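Aminotransferase class-III (PDB 6K8H) belongs to the class-III aminotransferases, a family with the fold type I architecture of pyridoxal-phosphate-dependent enzymes. Local coordinates at residues B[206-209]-B[210-214]; B[260-264]-B[265-269]; B[340-343]-B[344-348]. All coordinates share one frame; numbering follows the deposited sequence.

Contact 1 (B[206-209]-B[210-214]); sequences ERLI and EQHRD
His212 turns the edge of its imidazole onto the backbone carbonyl of Leu208, CD2 lying 3.1 Å from Leu208 O and that oxygen sitting in the plane of the ring. The backbone serves the same acceptor: His212 N donates to Leu208 O over 3.1 Å with a bent N-H...O angle of 136°, while the same N-H makes a weak second bond to Ile209 O. With CG beside the backbone N (chi1 -60°), the ring folds back along the helix, and one of its faces is overlaid, toward the rim, by Gln211 CG. Leu208 CD2 comes no closer to the imidazole than 4.3 Å, at His212 NE2. Before this the bonding is regular, with Glu210 N on Glu206 O at 2.9 Å and Gln211 N on Arg207 O at 3.1 Å. Glu210 CB also rests 3.2 Å from Glu206 O, and Glu210 OE2 forms a long salt bridge of 3.5 Å with Arg213 NH1. Glu206 pairs with Arg240, Ile209 packs on Leu241 and Ile244 of helix 235-248, and Leu208 meets Leu197. His212 is the first residue to leave helical geometry, so this is the closing C-terminal turn of an amphipathic helix laid beside the edge strand 194-197.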
loop_
_atom_site.group_PDB
_atom_site.type_symbol
_atom_site.label_atom_id
_atom_site.label_comp_id
_atom_site.label_asym_id
_atom_site.label_seq_id
_atom_site.Cartn_x
_atom_site.Cartn_y
_atom_site.Cartn_z
ATOM N N GLU B 206 30.989 -8.211 -3.212
ATOM C CA GLU B 206 31.424 -9.343 -2.402
ATOM C C GLU B 206 32.154 -8.879 -1.152
ATOM O O GLU B 206 31.916 -9.411 -0.061
ATOM C CB GLU B 206 32.308 -10.275 -3.232
ATOM C CG GLU B 206 31.528 -11.135 -4.214
ATOM C CD GLU B 206 32.378 -12.209 -4.875
ATOM O OE1 GLU B 206 33.617 -12.030 -4.955
ATOM O OE2 GLU B 206 31.805 -13.234 -5.307
ATOM N N ARG B 207 33.036 -7.883 -1.279
ATOM C CA ARG B 207 33.779 -7.432 -0.106
ATOM C C ARG B 207 32.837 -6.869 0.959
ATOM O O ARG B 207 33.010 -7.133 2.158
ATOM C CB ARG B 207 34.825 -6.391 -0.509
ATOM C CG ARG B 207 36.031 -6.935 -1.291
ATOM C CD ARG B 207 37.038 -5.810 -1.588
ATOM N NE ARG B 207 36.664 -5.040 -2.777
ATOM C CZ ARG B 207 36.814 -3.719 -2.915
ATOM N NH1 ARG B 207 37.331 -2.998 -1.923
ATOM N NH2 ARG B 207 36.440 -3.118 -4.049
ATOM N N LEU B 208 31.816 -6.114 0.536
ATOM C CA LEU B 208 30.866 -5.558 1.497
ATOM C C LEU B 208 29.998 -6.639 2.137
ATOM O O LEU B 208 29.743 -6.597 3.348
ATOM C CB LEU B 208 30.003 -4.498 0.820
ATOM C CG LEU B 208 30.690 -3.138 0.710
ATOM C CD1 LEU B 208 29.970 -2.263 -0.313
ATOM C CD2 LEU B 208 30.729 -2.450 2.066
ATOM N N ILE B 209 29.520 -7.599 1.353
ATOM C CA ILE B 209 28.694 -8.685 1.956
ATOM C C ILE B 209 29.549 -9.494 2.942
ATOM O O ILE B 209 29.076 -9.774 4.046
ATOM C CB ILE B 209 28.052 -9.553 0.862
ATOM C CG1 ILE B 209 26.959 -8.765 0.133
ATOM C CG2 ILE B 209 27.526 -10.845 1.455
ATOM C CD1 ILE B 209 26.493 -9.374 -1.149
ATOM N N GLU B 210 30.801 -9.749 2.573
ATOM C CA GLU B 210 31.719 -10.557 3.411
ATOM C C GLU B 210 31.914 -9.861 4.763
ATOM O O GLU B 210 31.810 -10.518 5.787
ATOM C CB GLU B 210 33.045 -10.672 2.664
ATOM C CG GLU B 210 33.598 -12.075 2.654
ATOM C CD GLU B 210 33.906 -12.529 4.057
ATOM O OE1 GLU B 210 34.025 -11.655 4.910
ATOM O OE2 GLU B 210 34.020 -13.742 4.289
ATOM N N GLN B 211 32.091 -8.546 4.720
ATOM C CA GLN B 211 32.327 -7.662 5.882
ATOM C C GLN B 211 31.115 -7.671 6.819
ATOM O O GLN B 211 31.329 -7.597 8.028
ATOM C CB GLN B 211 32.588 -6.257 5.346
ATOM C CG GLN B 211 32.732 -5.195 6.418
ATOM C CD GLN B 211 33.345 -3.925 5.883
ATOM O OE1 GLN B 211 33.336 -2.891 6.545
ATOM N NE2 GLN B 211 33.912 -4.004 4.690
ATOM N N HIS B 212 29.904 -7.763 6.263
ATOM C CA HIS B 212 28.680 -7.639 7.057
ATOM C C HIS B 212 27.884 -8.940 7.116
ATOM O O HIS B 212 26.672 -8.911 7.365
ATOM C CB HIS B 212 27.783 -6.525 6.509
ATOM C CG HIS B 212 28.414 -5.171 6.511
ATOM N ND1 HIS B 212 28.356 -4.325 7.597
ATOM C CD2 HIS B 212 29.109 -4.509 5.554
ATOM C CE1 HIS B 212 28.981 -3.197 7.307
ATOM N NE2 HIS B 212 29.451 -3.285 6.076
ATOM N N ARG B 213 28.539 -10.078 6.898
ATOM C CA ARG B 213 27.824 -11.319 6.628
ATOM C C ARG B 213 26.987 -11.797 7.813
ATOM O O ARG B 213 25.965 -12.460 7.613
ATOM C CB ARG B 213 28.814 -12.404 6.238
ATOM C CG ARG B 213 29.900 -12.614 7.277
ATOM C CD ARG B 213 30.897 -13.661 6.821
ATOM N NE ARG B 213 30.348 -15.006 6.949
ATOM C CZ ARG B 213 31.033 -16.120 6.703
ATOM N NH1 ARG B 213 32.299 -16.053 6.302
ATOM N NH2 ARG B 213 30.445 -17.301 6.842
ATOM N N ASP B 214 27.371 -11.462 9.049
ATOM C CA ASP B 214 26.632 -11.999 10.186
ATOM C C ASP B 214 25.402 -11.179 10.511
ATOM O O ASP B 214 24.477 -11.683 11.166
ATOM C CB ASP B 214 27.524 -12.037 11.416
ATOM C CG ASP B 214 28.571 -13.131 11.333
ATOM O OD1 ASP B 214 28.329 -14.108 10.587
ATOM O OD2 ASP B 214 29.621 -13.017 11.996
#

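Contact 2 (B[260-264]-B[265-269]); sequences LRSDY and GGMQS
Asp263 reaches over the turn that follows, and CB, CG and OD2 each meet it. Its CB lies 3.4 Å from Gly266 O, CG comes within 3.7 Å of Gly265 N, and at the tip OD2 accepts the N-H of Gly265 at 2.7 Å with an angle of 164°. The donor arrives on the anti side of the carboxylate, 34° out of its plane; CG stands anti to the backbone N (chi1 -180°), which carries the carboxylate forward over the turn. Gly266 N meanwhile donates to Asp263 O over 2.9 Å, approaching from above the carbonyl plane. Side-chain bond to the second residue along and backbone bond to the third make this an Asx motif, an Asx turn superposed on a type I beta turn from Asp263 to Gly266, and it leads the loop after strand 251-255 into helix 266-271. Gly266 takes a positive phi as the chain swings round, its CA 3.6 Å from Leu260 O. Ser269 OG folds back and donates to Gly265 O at 2.8 Å. Beside the turn, Met267 SD leans on Ser262 CB at 3.6 Å, while Ser262 OG is engaged by Ser259 O. Glu256 receives both Met267 N and Gln268 NE2, fastening the helix start to the end of strand 251-255, whose Asp255 lines the pocket of (5-hydroxy-4,6-dimethylpyridin-3-yl)methyl dihydrogen phosphate.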
loop_
_atom_site.group_PDB
_atom_site.type_symbol
_atom_site.label_atom_id
_atom_site.label_comp_id
_atom_site.label_asym_id
_atom_site.label_seq_id
_atom_site.Cartn_x
_atom_site.Cartn_y
_atom_site.Cartn_z
ATOM N N LEU B 260 9.228 -7.932 -13.886
ATOM C CA LEU B 260 8.530 -9.203 -14.074
ATOM C C LEU B 260 7.937 -9.316 -15.473
ATOM O O LEU B 260 7.747 -10.427 -15.976
ATOM C CB LEU B 260 7.421 -9.373 -13.030
ATOM C CG LEU B 260 6.870 -10.788 -12.809
ATOM C CD1 LEU B 260 7.789 -11.623 -11.926
ATOM C CD2 LEU B 260 5.456 -10.737 -12.207
ATOM N N ARG B 261 7.711 -8.177 -16.118
ATOM C CA ARG B 261 7.084 -8.165 -17.463
ATOM C C ARG B 261 8.109 -8.529 -18.547
ATOM O O ARG B 261 7.712 -8.537 -19.702
ATOM C CB ARG B 261 6.475 -6.794 -17.765
ATOM C CG ARG B 261 7.503 -5.723 -18.088
ATOM C CD ARG B 261 7.041 -4.799 -19.197
ATOM N NE ARG B 261 5.901 -3.978 -18.828
ATOM C CZ ARG B 261 5.180 -3.273 -19.686
ATOM N NH1 ARG B 261 4.159 -2.557 -19.252
ATOM N NH2 ARG B 261 5.470 -3.296 -20.971
ATOM N N SER B 262 9.371 -8.777 -18.186
ATOM C CA SER B 262 10.396 -9.036 -19.199
ATOM C C SER B 262 10.228 -10.381 -19.897
ATOM O O SER B 262 10.769 -10.567 -20.997
ATOM C CB SER B 262 11.787 -8.959 -18.570
ATOM O OG SER B 262 11.957 -7.728 -17.896
ATOM N N ASP B 263 9.464 -11.300 -19.313
ATOM C CA ASP B 263 9.454 -12.684 -19.767
ATOM C C ASP B 263 8.301 -13.416 -19.084
ATOM O O ASP B 263 7.837 -13.014 -18.007
ATOM C CB ASP B 263 10.798 -13.351 -19.454
ATOM C CG ASP B 263 10.862 -14.783 -19.904
ATOM O OD1 ASP B 263 11.216 -15.010 -21.082
ATOM O OD2 ASP B 263 10.558 -15.677 -19.081
ATOM N N TYR B 264 7.846 -14.503 -19.721
ATOM C CA TYR B 264 6.795 -15.330 -19.120
ATOM C C TYR B 264 7.131 -15.698 -17.677
ATOM O O TYR B 264 6.250 -15.699 -16.805
ATOM C CB TYR B 264 6.585 -16.589 -19.969
ATOM C CG TYR B 264 5.289 -17.357 -19.697
ATOM C CD1 TYR B 264 4.072 -16.887 -20.170
ATOM C CD2 TYR B 264 5.297 -18.551 -18.994
ATOM C CE1 TYR B 264 2.895 -17.573 -19.946
ATOM C CE2 TYR B 264 4.119 -19.257 -18.763
ATOM C CZ TYR B 264 2.921 -18.757 -19.235
ATOM O OH TYR B 264 1.741 -19.445 -19.012
ATOM N N GLY B 265 8.408 -15.958 -17.396
ATOM C CA GLY B 265 8.866 -16.302 -16.062
ATOM C C GLY B 265 9.703 -15.228 -15.387
ATOM O O GLY B 265 10.499 -15.527 -14.492
ATOM N N GLY B 266 9.561 -13.978 -15.816
ATOM C CA GLY B 266 10.269 -12.883 -15.192
ATOM C C GLY B 266 11.708 -12.727 -15.663
ATOM O O GLY B 266 12.290 -13.566 -16.372
ATOM N N MET B 267 12.291 -11.599 -15.252
ATOM C CA MET B 267 13.686 -11.339 -15.586
ATOM C C MET B 267 14.600 -12.352 -14.919
ATOM O O MET B 267 15.642 -12.702 -15.479
ATOM C CB MET B 267 14.086 -9.921 -15.182
ATOM C CG MET B 267 15.375 -9.455 -15.826
ATOM S SD MET B 267 15.251 -9.551 -17.624
ATOM C CE MET B 267 16.813 -8.851 -18.138
ATOM N N GLN B 268 14.218 -12.857 -13.742
ATOM C CA GLN B 268 15.007 -13.921 -13.123
ATOM C C GLN B 268 15.116 -15.134 -14.041
ATOM O O GLN B 268 16.163 -15.786 -14.098
ATOM C CB GLN B 268 14.398 -14.328 -11.782
ATOM C CG GLN B 268 12.966 -14.815 -11.858
ATOM C CD GLN B 268 12.357 -14.985 -10.474
ATOM O OE1 GLN B 268 12.349 -16.077 -9.927
ATOM N NE2 GLN B 268 11.884 -13.888 -9.889
ATOM N N SER B 269 14.052 -15.444 -14.781
ATOM C CA SER B 269 14.139 -16.554 -15.727
ATOM C C SER B 269 15.035 -16.191 -16.898
ATOM O O SER B 269 15.781 -17.039 -17.405
ATOM C CB SER B 269 12.751 -16.966 -16.211
ATOM O OG SER B 269 12.095 -17.708 -15.189
#

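Contact 3 (B[340-343]-B[344-348]); sequences FDRL and ATLGQ
Asp341 O is gripped by two donors: Thr345 N, at 3.0 Å, and a water that donates at 2.8 Å to the same Asp341 O. That water also hydrogen-bonds Thr345 OG1 at 2.9 Å, so it bridges the carbonyl to the hydroxyl one turn on. Thr345 holds OG1 beside its backbone N (chi1 -65°), which turns the hydroxyl back toward the earlier turn and the water. On another side of the helix Arg342 and Leu346 run side by side in the same direction, Leu346 CD1 resting obliquely against the guanidinium, 3.6 Å from Arg342 NH1. The arginine chain, extended as far as CD, bends at chi3 (64°) to bring its head alongside the leucine. Glu339 and the backbone oxygens of Thr423 and Met425 take up the N-H groups of that head. Between the two residues Leu346 N donates to Arg342 O at 2.9 Å, nearly straight at 169°, and Gly347 N reaches Leu343 O at 2.8 Å. Leu346 continues onto Val427 and Val430 of helix 427-445, and Leu343 onto Ser372. This is regular i to i+4 alpha-helical bonding with a solvated back and an inward apolar strip, in the long helix 337-361 of the C-terminal part of the fold.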
loop_
_atom_site.group_PDB
_atom_site.type_symbol
_atom_site.label_atom_id
_atom_site.label_comp_id
_atom_site.label_asym_id
_atom_site.label_seq_id
_atom_site.Cartn_x
_atom_site.Cartn_y
_atom_site.Cartn_z
ATOM N N PHE B 340 4.307 -12.250 -25.399
ATOM C CA PHE B 340 5.655 -11.847 -25.019
ATOM C C PHE B 340 6.557 -11.759 -26.243
ATOM O O PHE B 340 7.315 -10.789 -26.389
ATOM C CB PHE B 340 6.225 -12.817 -23.985
ATOM C CG PHE B 340 5.754 -12.550 -22.579
ATOM C CD1 PHE B 340 6.241 -11.473 -21.863
ATOM C CD2 PHE B 340 4.824 -13.380 -21.977
ATOM C CE1 PHE B 340 5.807 -11.225 -20.560
ATOM C CE2 PHE B 340 4.381 -13.140 -20.686
ATOM C CZ PHE B 340 4.877 -12.061 -19.979
ATOM N N ASP B 341 6.459 -12.744 -27.150
ATOM C CA ASP B 341 7.256 -12.733 -28.380
ATOM C C ASP B 341 6.961 -11.501 -29.232
ATOM O O ASP B 341 7.881 -10.852 -29.753
ATOM C CB ASP B 341 6.985 -13.998 -29.204
ATOM C CG ASP B 341 7.583 -15.253 -28.586
ATOM O OD1 ASP B 341 8.383 -15.153 -27.623
ATOM O OD2 ASP B 341 7.240 -16.356 -29.077
ATOM N N ARG B 342 5.675 -11.172 -29.397
ATOM C CA ARG B 342 5.307 -10.017 -30.213
ATOM C C ARG B 342 5.821 -8.716 -29.603
ATOM O O ARG B 342 6.363 -7.859 -30.309
ATOM C CB ARG B 342 3.787 -9.966 -30.396
ATOM C CG ARG B 342 3.323 -8.869 -31.346
ATOM C CD ARG B 342 1.807 -8.897 -31.556
ATOM N NE ARG B 342 1.046 -8.617 -30.337
ATOM C CZ ARG B 342 0.747 -7.391 -29.916
ATOM N NH1 ARG B 342 1.162 -6.345 -30.604
ATOM N NH2 ARG B 342 0.043 -7.204 -28.812
ATOM N N LEU B 343 5.641 -8.543 -28.291
ATOM C CA LEU B 343 6.158 -7.353 -27.615
ATOM C C LEU B 343 7.673 -7.252 -27.745
ATOM O O LEU B 343 8.215 -6.153 -27.903
ATOM C CB LEU B 343 5.763 -7.357 -26.142
ATOM C CG LEU B 343 4.272 -7.232 -25.826
ATOM C CD1 LEU B 343 4.056 -7.468 -24.350
ATOM C CD2 LEU B 343 3.710 -5.886 -26.258
ATOM N N ALA B 344 8.376 -8.380 -27.669
ATOM C CA ALA B 344 9.830 -8.320 -27.768
ATOM C C ALA B 344 10.261 -7.924 -29.173
ATOM O O ALA B 344 11.206 -7.146 -29.348
ATOM C CB ALA B 344 10.434 -9.666 -27.365
ATOM N N THR B 345 9.566 -8.433 -30.191
ATOM C CA THR B 345 9.880 -8.031 -31.556
ATOM C C THR B 345 9.614 -6.545 -31.754
ATOM O O THR B 345 10.445 -5.821 -32.318
ATOM C CB THR B 345 9.083 -8.873 -32.541
ATOM O OG1 THR B 345 9.519 -10.234 -32.428
ATOM C CG2 THR B 345 9.306 -8.370 -33.957
ATOM N N LEU B 346 8.458 -6.068 -31.281
ATOM C CA LEU B 346 8.155 -4.648 -31.409
ATOM C C LEU B 346 9.176 -3.793 -30.661
ATOM O O LEU B 346 9.571 -2.720 -31.139
ATOM C CB LEU B 346 6.745 -4.368 -30.889
ATOM C CG LEU B 346 5.574 -4.804 -31.778
ATOM C CD1 LEU B 346 4.245 -4.595 -31.051
ATOM C CD2 LEU B 346 5.599 -4.061 -33.109
ATOM N N GLY B 347 9.624 -4.258 -29.492
ATOM C CA GLY B 347 10.618 -3.507 -28.742
ATOM C C GLY B 347 11.948 -3.444 -29.462
ATOM O O GLY B 347 12.582 -2.384 -29.524
ATOM N N GLN B 348 12.381 -4.572 -30.028
ATOM C CA GLN B 348 13.600 -4.569 -30.830
ATOM C C GLN B 348 13.482 -3.609 -32.013
ATOM O O GLN B 348 14.430 -2.879 -32.322
ATOM C CB GLN B 348 13.924 -5.988 -31.306
ATOM C CG GLN B 348 15.354 -6.151 -31.784
ATOM C CD GLN B 348 15.582 -5.556 -33.166
ATOM O OE1 GLN B 348 14.679 -5.560 -34.018
ATOM N NE2 GLN B 348 16.791 -5.038 -33.400
HETATM O O HOH W 1 10.232 -12.180 -30.430
#

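In the fold
From the N terminus the three contacts follow in series, each made between adjoining segments, so none encloses a long loop and none nests within or crosses another. Contact 1 ends helix 202-211, which leads into strand 216-221 of the seven-stranded sheet. Two elements on, strand 251-255 of that sheet runs out into contact 2, where the chain turns into helix 266-271. Contact 3 comes later, near the beginning of helix 337-361. Contact 1 stands apart on the periphery, its nearest atoms about 17 Å from contact 2 and about 28 Å from contact 3. Contacts 2 and 3 touch: the Phe340 ring packs on the backbone of Arg261, Asp263 and Tyr264, joining the central-sheet loop to helix 337-361.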